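HupZ (Streptococcus sp. 'group A', PDB 5ESC) transforms heme in vitro, probably as a heme-degrading enzyme, and forms a split-barrel dimer of the pyridoxamine 5'-phosphate oxidase family. Local coordinates at residues Q25-P30 with D49-I54; K31-L36 with I43-T48; A92-A97 with G102-V107. All coordinates share one frame; numbering follows the deposited sequence.

Contact 1 of 3, residues Q25-P30 with D49-I54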
ATOM      1  N   GLN A  25      -2.850 -11.580  -8.393  1.00 19.86           N
ATOM      2  CA  GLN A  25      -1.672 -10.769  -8.133  1.00 20.58           C
ATOM      3  C   GLN A  25      -2.005  -9.403  -7.445  1.00 20.94           C
ATOM      4  O   GLN A  25      -2.689  -8.580  -8.016  1.00 20.57           O
ATOM      5  CB  GLN A  25      -0.940 -10.519  -9.443  1.00 21.91           C
ATOM      6  CG  GLN A  25       0.298  -9.591  -9.349  1.00 27.77           C
ATOM      7  CD  GLN A  25       1.442 -10.047  -8.405  1.00 34.84           C
ATOM      8  OE1 GLN A  25       2.126  -9.207  -7.763  1.00 35.56           O
ATOM      9  NE2 GLN A  25       1.670 -11.369  -8.335  1.00 33.75           N
ATOM     10  N   PRO A  26      -1.467  -9.143  -6.247  1.00 20.84           N
ATOM     11  CA  PRO A  26      -1.738  -7.853  -5.573  1.00 19.82           C
ATOM     12  C   PRO A  26      -1.068  -6.722  -6.312  1.00 19.93           C
ATOM     13  O   PRO A  26       0.015  -6.916  -6.873  1.00 19.20           O
ATOM     14  CB  PRO A  26      -1.077  -8.056  -4.206  1.00 19.89           C
ATOM     15  CG  PRO A  26       0.094  -8.917  -4.523  1.00 21.01           C
ATOM     16  CD  PRO A  26      -0.417  -9.887  -5.565  1.00 21.25           C
ATOM     17  N   ASN A  27      -1.687  -5.529  -6.333  1.00 18.68           N
ATOM     18  CA  ASN A  27      -1.061  -4.301  -6.879  1.00 18.07           C
ATOM     19  C   ASN A  27      -1.160  -3.177  -5.801  1.00 18.58           C
ATOM     20  O   ASN A  27      -2.058  -3.158  -4.951  1.00 17.63           O
ATOM     21  CB  ASN A  27      -1.738  -3.841  -8.150  1.00 18.39           C
ATOM     22  CG  ASN A  27      -1.121  -2.557  -8.752  1.00 22.43           C
ATOM     23  OD1 ASN A  27      -0.035  -2.624  -9.283  1.00 22.47           O
ATOM     24  ND2 ASN A  27      -1.811  -1.372  -8.629  1.00 20.65           N
ATOM     25  N   ILE A  28      -0.181  -2.299  -5.802  1.00 17.41           N
ATOM     26  CA  ILE A  28      -0.104  -1.253  -4.877  1.00 17.92           C
ATOM     27  C   ILE A  28       0.279   0.023  -5.605  1.00 20.13           C
ATOM     28  O   ILE A  28       1.115  -0.033  -6.520  1.00 19.59           O
ATOM     29  CB  ILE A  28       0.904  -1.601  -3.721  1.00 19.25           C
ATOM     30  CG1 ILE A  28       0.651  -0.613  -2.592  1.00 23.02           C
ATOM     31  CG2 ILE A  28       2.374  -1.626  -4.183  1.00 21.20           C
ATOM     32  CD1 ILE A  28       1.349  -0.989  -1.290  1.00 27.46           C
ATOM     33  N   GLY A  29      -0.358   1.121  -5.277  1.00 18.69           N
ATOM     34  CA  GLY A  29       0.055   2.410  -5.785  1.00 22.57           C
ATOM     35  C   GLY A  29      -0.583   3.570  -5.003  1.00 20.79           C
ATOM     36  O   GLY A  29      -1.628   3.364  -4.354  1.00 19.93           O
ATOM     37  N   PRO A  30       0.041   4.762  -5.029  1.00 19.75           N
ATOM     38  CA  PRO A  30      -0.452   5.943  -4.341  1.00 18.70           C
ATOM     39  C   PRO A  30      -1.609   6.618  -5.150  1.00 18.76           C
ATOM     40  O   PRO A  30      -1.623   6.577  -6.399  1.00 17.21           O
ATOM     41  CB  PRO A  30       0.781   6.878  -4.368  1.00 20.91           C
ATOM     42  CG  PRO A  30       1.483   6.505  -5.637  1.00 19.98           C
ATOM     43  CD  PRO A  30       1.260   5.050  -5.817  1.00 19.36           C
ATOM     44  N   ASP A  49      -5.177   4.551 -17.474  1.00 22.43           N
ATOM     45  CA  ASP A  49      -5.782   3.210 -17.587  0.50 22.59           C
ATOM     46  C   ASP A  49      -4.848   2.197 -16.975  1.00 21.76           C
ATOM     47  O   ASP A  49      -4.642   1.119 -17.499  1.00 23.87           O
ATOM     48  CB  ASP A  49      -6.288   2.787 -18.998  0.50 24.39           C
ATOM     49  CG  ASP A  49      -7.764   3.139 -19.216  0.50 24.80           C
ATOM     50  OD1 ASP A  49      -7.997   4.342 -19.461  0.50 30.13           O
ATOM     51  OD2 ASP A  49      -8.671   2.265 -19.116  0.50 20.90           O
ATOM     52  N   GLY A  50      -4.376   2.521 -15.779  1.00 21.13           N
ATOM     53  CA  GLY A  50      -3.351   1.716 -15.038  1.00 18.40           C
ATOM     54  C   GLY A  50      -3.952   0.536 -14.277  1.00 18.32           C
ATOM     55  O   GLY A  50      -5.135   0.248 -14.386  1.00 16.97           O
ATOM     56  N   GLN A  51      -3.127  -0.138 -13.523  1.00 16.14           N
ATOM     57  CA  GLN A  51      -3.470  -1.388 -13.003  1.00 17.19           C
ATOM     58  C   GLN A  51      -4.556  -1.242 -11.914  1.00 15.87           C
ATOM     59  O   GLN A  51      -5.399  -2.105 -11.840  1.00 16.51           O
ATOM     60  CB  GLN A  51      -2.215  -2.096 -12.441  1.00 17.87           C
ATOM     61  CG  GLN A  51      -2.465  -3.580 -12.162  1.00 19.85           C
ATOM     62  CD  GLN A  51      -2.864  -4.414 -13.413  1.00 21.39           C
ATOM     63  OE1 GLN A  51      -2.176  -4.322 -14.452  1.00 23.68           O
ATOM     64  NE2 GLN A  51      -3.906  -5.192 -13.339  1.00 19.47           N
ATOM     65  N   THR A  52      -4.527  -0.168 -11.117  1.00 15.25           N
ATOM     66  CA  THR A  52      -5.534   0.017 -10.081  1.00 13.26           C
ATOM     67  C   THR A  52      -6.902   0.038 -10.772  1.00 13.59           C
ATOM     68  O   THR A  52      -7.834  -0.645 -10.374  1.00  9.61           O
ATOM     69  CB  THR A  52      -5.298   1.311  -9.266  1.00 13.48           C
ATOM     70  OG1 THR A  52      -4.063   1.194  -8.568  1.00 18.21           O
ATOM     71  CG2 THR A  52      -6.425   1.613  -8.261  1.00 11.89           C
ATOM     72  N   ARG A  53      -7.030   0.830 -11.836  1.00 11.36           N
ATOM     73  CA  ARG A  53      -8.275   0.951 -12.534  1.00 12.47           C
ATOM     74  C   ARG A  53      -8.761  -0.378 -13.138  1.00 14.48           C
ATOM     75  O   ARG A  53      -9.967  -0.728 -12.988  1.00 12.71           O
ATOM     76  CB  ARG A  53      -8.201   2.038 -13.644  1.00 12.00           C
ATOM     77  CG  ARG A  53      -9.481   2.175 -14.382  1.00 13.26           C
ATOM     78  CD  ARG A  53      -9.393   3.206 -15.527  1.00 13.54           C
ATOM     79  NE  ARG A  53     -10.663   3.360 -16.187  1.00 13.53           N
ATOM     80  CZ  ARG A  53     -10.878   4.307 -17.110  1.00 17.59           C
ATOM     81  NH1 ARG A  53      -9.874   5.089 -17.475  1.00 17.84           N
ATOM     82  NH2 ARG A  53     -12.042   4.413 -17.714  1.00 19.44           N
ATOM     83  N   ILE A  54      -7.830  -1.105 -13.811  1.00 13.26           N
ATOM     84  CA  ILE A  54      -8.117  -2.364 -14.438  0.50 14.80           C
ATOM     85  C   ILE A  54      -8.628  -3.391 -13.390  1.00 12.81           C
ATOM     86  O   ILE A  54      -9.579  -4.133 -13.625  1.00 12.22           O
ATOM     87  CB  ILE A  54      -6.842  -2.892 -15.107  0.50 16.83           C
ATOM     88  CG1 ILE A  54      -6.394  -1.938 -16.188  0.50 19.88           C
ATOM     89  CG2 ILE A  54      -7.036  -4.266 -15.727  0.50 19.98           C
ATOM     90  CD1 ILE A  54      -7.481  -1.623 -17.149  0.50 20.14           C
TER
HETATM   91  O   HOH W   1      -3.849  -0.782  -6.575  1.00 16.67           O
HETATM   92  O   HOH W   2      -1.602   1.613 -10.092  1.00 34.86           O
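Asn27, on strand 26-31 of the split barrel, the outermost strand at one side of this chain's sheet, meets Gln51 and Thr52 in the first turn of helix 51-59, so the contact joins a strand to the start of a helix. It is small, burying 125 Å² in all, and centres on the Asn27 amide.

The apolar part is formed by the Gln51 chain. Its CB and CG lie beside the Asn27 amide carbon and oxygen, with Gln51 CG 3.8 Å from Asn27 CG. Gln51 then bends at chi2 (61°), which turns its own amide away from the strand, and its NE2 is hydrogen-bonded to Asn55 OD1 one helical turn on. The two amide planes stand 66° apart, so they do not stack.

Backbone bonds tie Asn27 to Thr19 and Gly29 to Val17 on strand 15-20, while Asn27 also packs on Arg76 of the second subunit. Gly50 is the N-cap residue, and its carbonyl receives Ile54 N to close the first turn.

The polar part runs through water. With Asn27 CG anti to the backbone N (chi1 180°), the amide reaches across to the helix, and ND2 comes within 3.4 Å of Thr52 OG1. One water accepts from Asn27 ND2 at 3.0 Å and lies 2.8 Å from Thr52 OG1; it also donates weakly to the carbonyl O of Asn27. A second water is bound only weakly to Asn27 ND2 and lies 2.9 Å from Thr52 OG1.

Contact 2 of 3, residues K31-L36 with I43-T48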
ATOM      1  N   LYS A  31      -2.564   7.264  -4.471  1.00 18.44           N
ATOM      2  CA  LYS A  31      -3.586   8.063  -5.143  1.00 18.54           C
ATOM      3  C   LYS A  31      -3.663   9.360  -4.378  1.00 18.83           C
ATOM      4  O   LYS A  31      -4.410   9.479  -3.362  1.00 16.45           O
ATOM      5  CB  LYS A  31      -4.961   7.329  -5.223  1.00 20.19           C
ATOM      6  CG  LYS A  31      -5.071   6.099  -6.137  1.00 21.24           C
ATOM      7  CD  LYS A  31      -4.786   6.453  -7.600  1.00 24.09           C
ATOM      8  CE  LYS A  31      -4.786   5.262  -8.544  1.00 23.18           C
ATOM      9  NZ  LYS A  31      -4.716   5.853  -9.947  1.00 29.07           N
ATOM     10  N   ARG A  32      -2.955  10.387  -4.832  1.00 16.67           N
ATOM     11  CA  ARG A  32      -2.924  11.577  -4.053  1.00 19.09           C
ATOM     12  C   ARG A  32      -4.251  12.362  -4.031  1.00 17.90           C
ATOM     13  O   ARG A  32      -4.382  13.224  -3.232  1.00 17.81           O
ATOM     14  CB  ARG A  32      -1.787  12.496  -4.511  1.00 23.75           C
ATOM     15  CG  ARG A  32      -1.887  12.946  -5.900  1.00 30.55           C
ATOM     16  CD  ARG A  32      -0.600  13.748  -6.199  1.00 40.74           C
ATOM     17  NE  ARG A  32      -0.782  14.515  -7.435  1.00 50.60           N
ATOM     18  CZ  ARG A  32      -1.283  15.760  -7.516  1.00 57.16           C
ATOM     19  NH1 ARG A  32      -1.635  16.469  -6.423  1.00 58.25           N
ATOM     20  NH2 ARG A  32      -1.411  16.319  -8.714  1.00 57.11           N
ATOM     21  N   SER A  33      -5.185  12.105  -4.944  1.00 13.28           N
ATOM     22  CA  SER A  33      -6.464  12.846  -4.976  1.00 13.14           C
ATOM     23  C   SER A  33      -7.534  12.099  -4.146  1.00 13.94           C
ATOM     24  O   SER A  33      -8.690  12.483  -4.155  1.00 12.55           O
ATOM     25  CB  SER A  33      -7.035  12.900  -6.359  1.00 12.75           C
ATOM     26  OG  SER A  33      -7.222  11.624  -6.976  1.00 11.45           O
ATOM     27  N   MET A  34      -7.154  11.008  -3.475  1.00 14.20           N
ATOM     28  CA  MET A  34      -8.147  10.222  -2.715  1.00 14.66           C
ATOM     29  C   MET A  34      -8.761  11.133  -1.624  1.00 14.24           C
ATOM     30  O   MET A  34      -8.004  11.773  -0.866  1.00 14.89           O
ATOM     31  CB  MET A  34      -7.525   9.040  -2.098  1.00 15.14           C
ATOM     32  CG  MET A  34      -8.566   8.065  -1.400  1.00 16.65           C
ATOM     33  SD  MET A  34      -9.553   7.073  -2.533  1.00 17.67           S
ATOM     34  CE  MET A  34      -8.387   5.933  -3.271  1.00 20.02           C
ATOM     35  N   ARG A  35     -10.076  11.220  -1.514  1.00 13.96           N
ATOM     36  CA  ARG A  35     -10.714  12.104  -0.536  1.00 12.08           C
ATOM     37  C   ARG A  35     -12.096  11.640  -0.171  1.00 12.70           C
ATOM     38  O   ARG A  35     -12.712  10.932  -0.945  1.00 10.61           O
ATOM     39  CB  ARG A  35     -10.836  13.475  -1.152  1.00 12.73           C
ATOM     40  CG  ARG A  35     -11.546  13.573  -2.491  1.00 12.42           C
ATOM     41  CD  ARG A  35     -11.090  14.842  -3.255  1.00 13.85           C
ATOM     42  NE  ARG A  35     -11.835  15.073  -4.484  1.00 15.19           N
ATOM     43  CZ  ARG A  35     -11.580  14.564  -5.674  1.00 12.89           C
ATOM     44  NH1 ARG A  35     -12.369  14.834  -6.685  1.00  9.63           N
ATOM     45  NH2 ARG A  35     -10.527  13.783  -5.886  1.00 14.05           N
ATOM     46  N   LEU A  36     -12.646  12.115   0.907  1.00 12.35           N
ATOM     47  CA  LEU A  36     -13.947  11.654   1.352  1.00 14.93           C
ATOM     48  C   LEU A  36     -15.048  12.368   0.604  1.00 14.75           C
ATOM     49  O   LEU A  36     -15.002  13.581   0.393  1.00 15.27           O
ATOM     50  CB  LEU A  36     -14.132  11.886   2.873  1.00 15.74           C
ATOM     51  CG  LEU A  36     -13.518  10.968   3.873  1.00 17.34           C
ATOM     52  CD1 LEU A  36     -13.573  11.539   5.312  1.00 19.56           C
ATOM     53  CD2 LEU A  36     -13.959   9.499   3.851  1.00 19.30           C
ATOM     54  N   ILE A  43     -13.681   9.192  -3.031  1.00  9.32           N
ATOM     55  CA  ILE A  43     -13.581   9.282  -4.453  1.00  9.71           C
ATOM     56  C   ILE A  43     -12.122   9.598  -4.756  1.00 10.79           C
ATOM     57  O   ILE A  43     -11.423  10.124  -3.869  1.00  9.75           O
ATOM     58  CB  ILE A  43     -14.553  10.304  -5.150  1.00  9.05           C
ATOM     59  CG1 ILE A  43     -14.469  11.771  -4.606  1.00 10.62           C
ATOM     60  CG2 ILE A  43     -16.036   9.768  -5.133  1.00  7.40           C
ATOM     61  CD1 ILE A  43     -14.988  12.785  -5.549  1.00 12.58           C
ATOM     62  N   TYR A  44     -11.681   9.332  -5.978  1.00 11.25           N
ATOM     63  CA  TYR A  44     -10.367   9.768  -6.439  1.00 12.09           C
ATOM     64  C   TYR A  44     -10.459  10.107  -7.921  1.00 12.53           C
ATOM     65  O   TYR A  44     -11.337   9.610  -8.596  1.00 12.77           O
ATOM     66  CB  TYR A  44      -9.231   8.741  -6.141  1.00 11.79           C
ATOM     67  CG  TYR A  44      -9.104   7.558  -7.104  1.00 13.12           C
ATOM     68  CD1 TYR A  44      -9.796   6.392  -6.889  1.00 14.10           C
ATOM     69  CD2 TYR A  44      -8.281   7.629  -8.220  1.00 12.94           C
ATOM     70  CE1 TYR A  44      -9.690   5.291  -7.760  1.00 15.12           C
ATOM     71  CE2 TYR A  44      -8.162   6.506  -9.112  1.00 12.78           C
ATOM     72  CZ  TYR A  44      -8.879   5.356  -8.853  1.00 16.23           C
ATOM     73  OH  TYR A  44      -8.812   4.232  -9.635  1.00 16.48           O
ATOM     74  N   ASN A  45      -9.568  10.926  -8.428  1.00 11.61           N
ATOM     75  CA  ASN A  45      -9.536  11.226  -9.865  1.00 11.73           C
ATOM     76  C   ASN A  45      -8.651  10.196 -10.617  1.00 12.31           C
ATOM     77  O   ASN A  45      -7.480  10.073 -10.268  1.00 13.55           O
ATOM     78  CB  ASN A  45      -8.956  12.613 -10.044  1.00 12.24           C
ATOM     79  CG  ASN A  45      -9.937  13.672  -9.825  1.00 14.21           C
ATOM     80  OD1 ASN A  45     -10.645  13.642  -8.846  1.00 13.67           O
ATOM     81  ND2 ASN A  45      -9.998  14.667 -10.745  1.00 12.19           N
ATOM     82  N   GLU A  46      -9.181   9.467 -11.593  1.00 12.05           N
ATOM     83  CA  GLU A  46      -8.452   8.428 -12.279  1.00 14.73           C
ATOM     84  C   GLU A  46      -7.980   9.066 -13.571  1.00 15.74           C
ATOM     85  O   GLU A  46      -8.792   9.367 -14.418  1.00 15.18           O
ATOM     86  CB  GLU A  46      -9.363   7.263 -12.647  1.00 15.38           C
ATOM     87  CG  GLU A  46      -8.644   6.183 -13.424  1.00 20.14           C
ATOM     88  CD  GLU A  46      -7.330   5.772 -12.786  1.00 21.36           C
ATOM     89  OE1 GLU A  46      -6.304   6.344 -13.189  1.00 16.95           O
ATOM     90  OE2 GLU A  46      -7.344   4.920 -11.819  1.00 20.49           O
ATOM     91  N   ASN A  47      -6.702   9.243 -13.746  1.00 18.07           N
ATOM     92  CA  ASN A  47      -6.185   9.940 -14.927  1.00 19.64           C
ATOM     93  C   ASN A  47      -5.540   8.945 -15.877  1.00 21.87           C
ATOM     94  O   ASN A  47      -4.962   9.334 -16.884  1.00 22.10           O
ATOM     95  CB  ASN A  47      -5.156  10.978 -14.492  1.00 20.54           C
ATOM     96  CG  ASN A  47      -5.756  12.095 -13.641  1.00 22.05           C
ATOM     97  OD1 ASN A  47      -6.910  12.467 -13.837  1.00 24.68           O
ATOM     98  ND2 ASN A  47      -5.011  12.566 -12.635  1.00 23.80           N
ATOM     99  N   THR A  48      -5.609   7.659 -15.559  1.00 20.81           N
ATOM    100  CA  THR A  48      -4.840   6.663 -16.285  1.00 21.96           C
ATOM    101  C   THR A  48      -5.760   5.483 -16.697  1.00 22.58           C
ATOM    102  O   THR A  48      -6.950   5.424 -16.342  1.00 18.06           O
ATOM    103  CB  THR A  48      -3.698   6.095 -15.354  1.00 24.62           C
ATOM    104  OG1 THR A  48      -4.274   5.188 -14.379  1.00 25.87           O
ATOM    105  CG2 THR A  48      -2.950   7.203 -14.602  1.00 23.96           C
TER
HETATM  106  O   HOH W   3      -5.063   8.704 -11.348  1.00 29.71           O
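The beta hairpin of strands 35-38 and 41-46 is joined here by the antiparallel hydrogen-bonded pair Arg35-Ile43: Arg35 N bonds to Ile43 O and Ile43 N to Arg35 O, each at 2.9 Å. Next to this pair, Met34 CA makes a CH...O contact with Ile43 O.

The Arg35 side chain runs back along the neighbouring strand. Its NH1 and NH2 grip one atom end-on, Asn45 OD1, both at 3.0 Å, and NH2 bonds also to Ser33 O at 2.8 Å. All three bonds lie near the guanidinium plane and would fix its rotation, with Ile43 CG1 over one face. Asn45 ND2 is taken by Ala93 O, so helix 88-97 steadies the amide from its other end.

The chain enters the hairpin through a type I turn, Lys31 to Met34, which follows strand 26-31 of the split barrel. With OG placed between its backbone N and carbonyl carbon (chi1 56°), Ser33 points at the neighbouring strand, and OG accepts from Asn45 N at 2.8 Å and sits at the Tyr44 ring edge. The Lys31 chain passes over one face of that ring, CE 3.6 Å from Tyr44 CE2, to a weak salt bridge between Lys31 NZ and Glu46 OE2. Met34 CE packs obliquely near Tyr44 CD1. Tyr44 OH donates to Glu46 OE2 at 2.7 Å, while Glu46 OE1 accepts from both Thr48 N and Thr48 OG1.

Contact 3 of 3, residues A92-A97 with G102-V107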
ATOM      1  N   ALA A  92     -18.096  16.265 -10.300  1.00 15.53           N
ATOM      2  CA  ALA A  92     -17.350  16.774  -9.164  1.00 15.66           C
ATOM      3  C   ALA A  92     -15.818  16.591  -9.345  1.00 14.72           C
ATOM      4  O   ALA A  92     -15.036  17.496  -8.995  1.00 14.21           O
ATOM      5  CB  ALA A  92     -17.760  16.128  -7.844  1.00 15.83           C
ATOM      6  N   ALA A  93     -15.383  15.387  -9.778  1.00 11.35           N
ATOM      7  CA  ALA A  93     -13.999  15.099  -9.959  1.00 10.21           C
ATOM      8  C   ALA A  93     -13.336  16.097 -10.978  1.00 11.34           C
ATOM      9  O   ALA A  93     -12.171  16.581 -10.817  1.00 11.48           O
ATOM     10  CB  ALA A  93     -13.816  13.661 -10.423  1.00 10.04           C
ATOM     11  N   LYS A  94     -14.097  16.365 -12.017  1.00 13.49           N
ATOM     12  CA  LYS A  94     -13.633  17.261 -13.094  0.50 14.62           C
ATOM     13  C   LYS A  94     -13.385  18.704 -12.598  1.00 15.82           C
ATOM     14  O   LYS A  94     -12.396  19.432 -12.743  1.00 19.31           O
ATOM     15  CB  LYS A  94     -14.723  17.346 -14.128  0.50 15.25           C
ATOM     16  CG  LYS A  94     -14.665  16.271 -15.141  0.50 15.04           C
ATOM     17  CD  LYS A  94     -15.192  16.798 -16.478  0.50 15.42           C
ATOM     18  CE  LYS A  94     -16.578  16.338 -16.683  0.50 16.01           C
ATOM     19  NZ  LYS A  94     -17.623  17.272 -17.173  0.50 14.62           N
ATOM     20  N   LYS A  95     -14.381  19.058 -11.848  1.00 17.56           N
ATOM     21  CA  LYS A  95     -14.380  20.341 -11.211  1.00 21.76           C
ATOM     22  C   LYS A  95     -13.250  20.525 -10.202  1.00 21.91           C
ATOM     23  O   LYS A  95     -12.483  21.478 -10.281  1.00 20.31           O
ATOM     24  CB  LYS A  95     -15.691  20.559 -10.468  1.00 24.97           C
ATOM     25  CG  LYS A  95     -15.839  21.913  -9.771  1.00 31.83           C
ATOM     26  CD  LYS A  95     -15.781  23.063 -10.836  1.00 44.87           C
ATOM     27  CE  LYS A  95     -16.114  24.500 -10.311  1.00 50.77           C
ATOM     28  NZ  LYS A  95     -15.823  25.572 -11.310  1.00 49.55           N
ATOM     29  N   TRP A  96     -13.099  19.532  -9.312  1.00 18.83           N
ATOM     30  CA  TRP A  96     -11.986  19.459  -8.401  1.00 17.21           C
ATOM     31  C   TRP A  96     -10.615  19.513  -9.050  1.00 18.69           C
ATOM     32  O   TRP A  96      -9.657  20.063  -8.487  1.00 18.50           O
ATOM     33  CB  TRP A  96     -12.098  18.189  -7.546  1.00 15.85           C
ATOM     34  CG  TRP A  96     -11.189  18.057  -6.483  1.00 16.81           C
ATOM     35  CD1 TRP A  96     -11.392  18.432  -5.183  1.00 18.80           C
ATOM     36  CD2 TRP A  96      -9.874  17.457  -6.524  1.00 16.28           C
ATOM     37  NE1 TRP A  96     -10.297  18.133  -4.432  1.00 17.32           N
ATOM     38  CE2 TRP A  96      -9.342  17.543  -5.224  1.00 15.53           C
ATOM     39  CE3 TRP A  96      -9.102  16.867  -7.537  1.00 14.93           C
ATOM     40  CZ2 TRP A  96      -8.066  17.014  -4.892  1.00 16.83           C
ATOM     41  CZ3 TRP A  96      -7.846  16.400  -7.234  1.00 16.73           C
ATOM     42  CH2 TRP A  96      -7.318  16.487  -5.919  1.00 17.55           C
ATOM     43  N   ALA A  97     -10.488  18.928 -10.228  1.00 17.29           N
ATOM     44  CA  ALA A  97      -9.203  18.851 -10.915  1.00 17.99           C
ATOM     45  C   ALA A  97      -8.662  20.237 -11.394  1.00 20.23           C
ATOM     46  O   ALA A  97      -7.468  20.418 -11.598  1.00 18.78           O
ATOM     47  CB  ALA A  97      -9.330  17.934 -12.090  1.00 19.94           C
ATOM     48  N   GLY A 102      -4.636  17.501 -14.660  1.00 26.43           N
ATOM     49  CA  GLY A 102      -5.443  17.371 -15.902  1.00 25.62           C
ATOM     50  C   GLY A 102      -6.902  16.883 -15.663  1.00 25.52           C
ATOM     51  O   GLY A 102      -7.309  16.533 -14.541  1.00 20.32           O
ATOM     52  N   VAL A 103      -7.668  16.913 -16.725  1.00 22.63           N
ATOM     53  CA  VAL A 103      -9.062  16.481 -16.740  1.00 22.83           C
ATOM     54  C   VAL A 103      -9.115  14.969 -16.441  1.00 19.40           C
ATOM     55  O   VAL A 103      -8.408  14.202 -17.059  1.00 16.95           O
ATOM     56  CB  VAL A 103      -9.697  16.706 -18.090  1.00 23.10           C
ATOM     57  CG1 VAL A 103     -11.193  16.418 -18.025  1.00 21.69           C
ATOM     58  CG2 VAL A 103      -9.426  18.160 -18.551  1.00 27.78           C
ATOM     59  N   PRO A 104      -9.963  14.551 -15.490  1.00 16.48           N
ATOM     60  CA  PRO A 104      -9.889  13.085 -15.253  1.00 14.70           C
ATOM     61  C   PRO A 104     -10.417  12.283 -16.412  1.00 13.72           C
ATOM     62  O   PRO A 104     -11.359  12.686 -17.004  1.00 16.57           O
ATOM     63  CB  PRO A 104     -10.764  12.879 -13.989  1.00 12.91           C
ATOM     64  CG  PRO A 104     -11.669  14.027 -14.012  1.00 13.43           C
ATOM     65  CD  PRO A 104     -10.927  15.208 -14.611  1.00 16.27           C
ATOM     66  N   LYS A 105      -9.894  11.107 -16.652  1.00 13.14           N
ATOM     67  CA  LYS A 105     -10.522  10.187 -17.559  1.00 13.47           C
ATOM     68  C   LYS A 105     -11.766   9.572 -16.843  1.00 15.09           C
ATOM     69  O   LYS A 105     -12.752   9.225 -17.466  1.00 14.15           O
ATOM     70  CB  LYS A 105      -9.563   9.060 -17.871  1.00 15.27           C
ATOM     71  CG  LYS A 105      -8.447   9.416 -18.830  1.00 18.22           C
ATOM     72  CD  LYS A 105      -7.589   8.164 -19.166  1.00 24.89           C
ATOM     73  CE  LYS A 105      -6.791   8.472 -20.484  1.00 30.08           C
ATOM     74  NZ  LYS A 105      -5.373   8.196 -20.399  1.00 38.49           N
ATOM     75  N   ALA A 106     -11.711   9.437 -15.531  1.00 14.30           N
ATOM     76  CA  ALA A 106     -12.849   8.798 -14.816  1.00 13.77           C
ATOM     77  C   ALA A 106     -12.778   9.168 -13.365  1.00 13.69           C
ATOM     78  O   ALA A 106     -11.816   9.814 -12.950  1.00 11.71           O
ATOM     79  CB  ALA A 106     -12.798   7.277 -15.008  1.00 14.19           C
ATOM     80  N   VAL A 107     -13.767   8.749 -12.569  1.00 12.33           N
ATOM     81  CA  VAL A 107     -13.669   8.874 -11.148  1.00 11.19           C
ATOM     82  C   VAL A 107     -13.755   7.452 -10.502  1.00 10.11           C
ATOM     83  O   VAL A 107     -14.545   6.628 -10.956  1.00 10.66           O
ATOM     84  CB  VAL A 107     -14.806   9.823 -10.594  1.00 11.21           C
ATOM     85  CG1 VAL A 107     -16.244   9.350 -10.912  1.00 10.88           C
ATOM     86  CG2 VAL A 107     -14.580  10.141  -9.109  1.00 10.61           C
TER
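Pro104 presents its ring to helix 88-97, with CG and CD against Lys94 and CD also reaching Ala97. Pro104 CD lies 3.7 Å from Lys94 CA, so the proline touches the helix backbone as well as its side chains. The Lys94 side chain crosses the ring at about a right angle, its CG 3.9 Å from Pro104 CG, and then leads away; in one conformer its NZ pairs with Glu91, though a second makes this uncertain.

Ala93 and Ala97, four residues apart, both direct their methyls at the 102-107 segment and lie along one line of the helix. Toward the strand, Ala93 CB meets Val107 CG2 at 3.8 Å. CG2 is anti to the Val107 backbone N, while CG1 lies between that N and the carbonyl carbon (chi1 59°), which puts CG2 facing the helix. Ala93 CB is also 4.2 Å from Pro104 CG. One turn further along, Ala97 CB is 4.0 Å from Pro104 CD and 3.5 Å from Gly102 O. At Ala93 the methyl alone separates the helix from Val107, the CA atoms 6.3 Å apart.

All contacts across the two segments are van der Waals. Around them, Pro104 O accepts from Tyr90 OH, and Asn45 packs on both Pro104 and Ala97. Lys105 and Ala106 together face Glu46, a classic beta bulge where the chain returning from the helix enters strand 106-117 of the split barrel.

The three contacts meet around strand 41-46. Contacts 1 and 2 have centres 13 Å apart, and contact 2 falls within the stretch that contact 1 brackets: strand 26-31 leads into the Lys31-Met34 turn, and strand 41-46 leads out to helix 51-59. They touch where Thr52 CG2 packs 3.8 Å from Tyr44 OH, and Arg53 NH1 probably bonds to Thr48 O. Contacts 2 and 3, 9 Å apart between centres, are joined by neighbouring strands 41-46 and 106-117, with a probable bond from Glu46 N to Ala106 O. Contacts 1 and 3, 19 Å apart between centres, touch where Arg53 packs on Lys105 and Ala106. Contact 1 alone reaches the second subunit of the dimer.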